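Local structure of NikO protein (Streptomyces tendae, 4FQD) at residues A[209-215]-A[241-246]. The protein is an enolpyruvyl transferase of the MurA subfamily, essential in nikkomycin biosynthesis, and transfers the enolpyruvyl group of phosphoenolpyruvate. The protein carries 4 engineered substitutions. Residues are numbered along the deposited sequence; the frame is centred on the assembly and turned at random.
Sequences TTTLQHP and ETWVIH
Two central antiparallel strands, 209-213 and 242-246, meet here in one of the small four-stranded sheets that, with helices packed inside, build the inverse beta/alpha barrel of the EPSP synthase family. The pairing illustrates how such a sheet presents two unlike faces. Thr210 and Ile245 form a hydrogen-bonded pair, with Thr210 N to Ile245 O at 2.9 Å and Ile245 N to Thr210 O at 2.7 Å; Leu212 and Trp243 repeat the pattern, and His214 N extends the ladder beyond the strand end to Glu241 O at 2.9 Å.

The inner face carries Thr210, Leu212, Trp243 and Ile245, the last three resting on Leu200 of helix 192-204. Across the strands Leu212 CG meets Ile245 CD1 at 3.7 Å. Helix 219-231 also touches Trp243, whose indole stacks with Phe237 of the next strand.

On the other face, Thr211 and Val244 lie side by side, and Val244 CG1, anti to its own N (chi1 176°), reaches Thr209 CG2 at 3.7 Å while lying above one face of the His246 ring, off toward its rim. At that ring's edge, Thr209 OG1 makes a weak 3.3 Å hydrogen bond to His246 ND1; the other ring nitrogen, NE2, is hydrogen-bonded to Glu236.

Where the chain leaves the sheet, His214 and Glu241 cross nearly at right angles; His214 ND1 is hydrogen-bonded to Asp176, and Glu241 OE1 forms a salt bridge with Arg337. Pro215 then turns back over the indole in a CH-pi contact, its CG 3.6 Å from the centroid of the six-membered ring of Trp243 and 17° off the normal.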
loop_
_atom_site.group_PDB
_atom_site.type_symbol
_atom_site.label_atom_id
_atom_site.label_comp_id
_atom_site.label_asym_id
_atom_site.label_seq_id
_atom_site.Cartn_x
_atom_site.Cartn_y
_atom_site.Cartn_z
ATOM N N THR A 209 -8.427 -15.634 34.396
ATOM C CA THR A 209 -8.126 -14.392 33.696
ATOM C C THR A 209 -7.422 -14.640 32.366
ATOM O O THR A 209 -6.311 -15.168 32.329
ATOM C CB THR A 209 -7.260 -13.457 34.560
ATOM O OG1 THR A 209 -8.002 -13.050 35.716
ATOM C CG2 THR A 209 -6.854 -12.227 33.768
ATOM N N THR A 210 -8.079 -14.255 31.279
ATOM C CA THR A 210 -7.503 -14.374 29.947
ATOM C C THR A 210 -7.119 -12.993 29.425
ATOM O O THR A 210 -7.915 -12.056 29.480
ATOM C CB THR A 210 -8.485 -15.049 28.967
ATOM O OG1 THR A 210 -8.726 -16.399 29.384
ATOM C CG2 THR A 210 -7.921 -15.057 27.556
ATOM N N THR A 211 -5.894 -12.870 28.928
ATOM C CA THR A 211 -5.398 -11.593 28.431
ATOM C C THR A 211 -5.044 -11.669 26.951
ATOM O O THR A 211 -4.185 -12.454 26.548
ATOM C CB THR A 211 -4.167 -11.123 29.225
ATOM O OG1 THR A 211 -4.482 -11.092 30.623
ATOM C CG2 THR A 211 -3.738 -9.735 28.773
ATOM N N LEU A 212 -5.709 -10.848 26.145
ATOM C CA LEU A 212 -5.481 -10.839 24.705
ATOM C C LEU A 212 -4.692 -9.606 24.282
ATOM O O LEU A 212 -4.942 -8.500 24.759
ATOM C CB LEU A 212 -6.810 -10.903 23.951
ATOM C CG LEU A 212 -7.762 -12.019 24.381
ATOM C CD1 LEU A 212 -8.981 -12.074 23.471
ATOM C CD2 LEU A 212 -7.046 -13.361 24.416
ATOM N N GLN A 213 -3.739 -9.803 23.377
ATOM C CA GLN A 213 -2.858 -8.723 22.954
ATOM C C GLN A 213 -3.025 -8.392 21.476
ATOM O O GLN A 213 -3.120 -9.290 20.643
ATOM C CB GLN A 213 -1.406 -9.096 23.233
ATOM C CG GLN A 213 -0.568 -7.927 23.655
ATOM C CD GLN A 213 -0.978 -7.393 25.011
ATOM O OE1 GLN A 213 -0.967 -6.186 25.241
ATOM N NE2 GLN A 213 -1.328 -8.296 25.923
ATOM N N HIS A 214 -3.041 -7.097 21.164
ATOM C CA HIS A 214 -3.224 -6.609 19.795
ATOM C C HIS A 214 -4.459 -7.201 19.115
ATOM O O HIS A 214 -4.337 -7.930 18.131
ATOM C CB HIS A 214 -1.982 -6.894 18.947
ATOM C CG HIS A 214 -0.707 -6.389 19.546
ATOM N ND1 HIS A 214 0.222 -7.220 20.130
ATOM C CD2 HIS A 214 -0.208 -5.133 19.649
ATOM C CE1 HIS A 214 1.240 -6.502 20.568
ATOM N NE2 HIS A 214 1.004 -5.232 20.291
ATOM N N PRO A 215 -5.655 -6.881 19.631
ATOM C CA PRO A 215 -6.879 -7.496 19.111
ATOM C C PRO A 215 -7.396 -6.830 17.838
ATOM O O PRO A 215 -7.008 -5.706 17.514
ATOM C CB PRO A 215 -7.874 -7.274 20.248
ATOM C CG PRO A 215 -7.439 -5.984 20.853
ATOM C CD PRO A 215 -5.936 -5.942 20.732
ATOM N N GLU A 241 -3.746 -1.828 23.538
ATOM C CA GLU A 241 -3.574 -3.103 22.854
ATOM C C GLU A 241 -3.732 -4.287 23.802
ATOM O O GLU A 241 -3.307 -5.399 23.490
ATOM C CB GLU A 241 -2.198 -3.163 22.181
ATOM C CG GLU A 241 -1.933 -2.043 21.182
ATOM C CD GLU A 241 -2.773 -2.164 19.924
ATOM O OE1 GLU A 241 -3.405 -3.223 19.726
ATOM O OE2 GLU A 241 -2.800 -1.200 19.129
ATOM N N THR A 242 -4.346 -4.050 24.956
ATOM C CA THR A 242 -4.495 -5.099 25.959
ATOM C C THR A 242 -5.937 -5.268 26.423
ATOM O O THR A 242 -6.517 -4.366 27.025
ATOM C CB THR A 242 -3.607 -4.838 27.189
ATOM O OG1 THR A 242 -2.234 -4.768 26.785
ATOM C CG2 THR A 242 -3.775 -5.952 28.213
ATOM N N TRP A 243 -6.507 -6.435 26.140
ATOM C CA TRP A 243 -7.851 -6.766 26.594
ATOM C C TRP A 243 -7.801 -7.895 27.615
ATOM O O TRP A 243 -7.198 -8.940 27.369
ATOM C CB TRP A 243 -8.742 -7.162 25.415
ATOM C CG TRP A 243 -9.086 -6.020 24.511
ATOM C CD1 TRP A 243 -8.642 -4.733 24.610
ATOM C CD2 TRP A 243 -9.949 -6.057 23.373
ATOM N NE1 TRP A 243 -9.175 -3.968 23.603
ATOM C CE2 TRP A 243 -9.986 -4.762 22.823
ATOM C CE3 TRP A 243 -10.702 -7.065 22.754
ATOM C CZ2 TRP A 243 -10.733 -4.440 21.697
ATOM C CZ3 TRP A 243 -11.446 -6.747 21.633
ATOM C CH2 TRP A 243 -11.457 -5.447 21.116
ATOM N N VAL A 244 -8.435 -7.676 28.761
ATOM C CA VAL A 244 -8.429 -8.656 29.839
ATOM C C VAL A 244 -9.834 -9.180 30.117
ATOM O O VAL A 244 -10.743 -8.410 30.427
ATOM C CB VAL A 244 -7.845 -8.058 31.136
ATOM C CG1 VAL A 244 -7.933 -9.063 32.272
ATOM C CG2 VAL A 244 -6.406 -7.616 30.917
ATOM N N ILE A 245 -10.005 -10.492 30.003
ATOM C CA ILE A 245 -11.290 -11.119 30.281
ATOM C C ILE A 245 -11.247 -11.904 31.586
ATOM O O ILE A 245 -10.659 -12.985 31.651
ATOM C CB ILE A 245 -11.722 -12.079 29.153
ATOM C CG1 ILE A 245 -11.678 -11.379 27.793
ATOM C CG2 ILE A 245 -13.110 -12.640 29.435
ATOM C CD1 ILE A 245 -10.461 -11.732 26.966
ATOM N N HIS A 246 -11.867 -11.357 32.623
ATOM C CA HIS A 246 -11.981 -12.064 33.890
ATOM C C HIS A 246 -13.127 -13.062 33.798
ATOM O O HIS A 246 -14.236 -12.800 34.263
ATOM C CB HIS A 246 -12.203 -11.081 35.037
ATOM C CG HIS A 246 -11.144 -10.028 35.138
ATOM N ND1 HIS A 246 -9.873 -10.293 35.603
ATOM C CD2 HIS A 246 -11.165 -8.710 34.831
ATOM C CE1 HIS A 246 -9.158 -9.183 35.579
ATOM N NE2 HIS A 246 -9.917 -8.207 35.116
#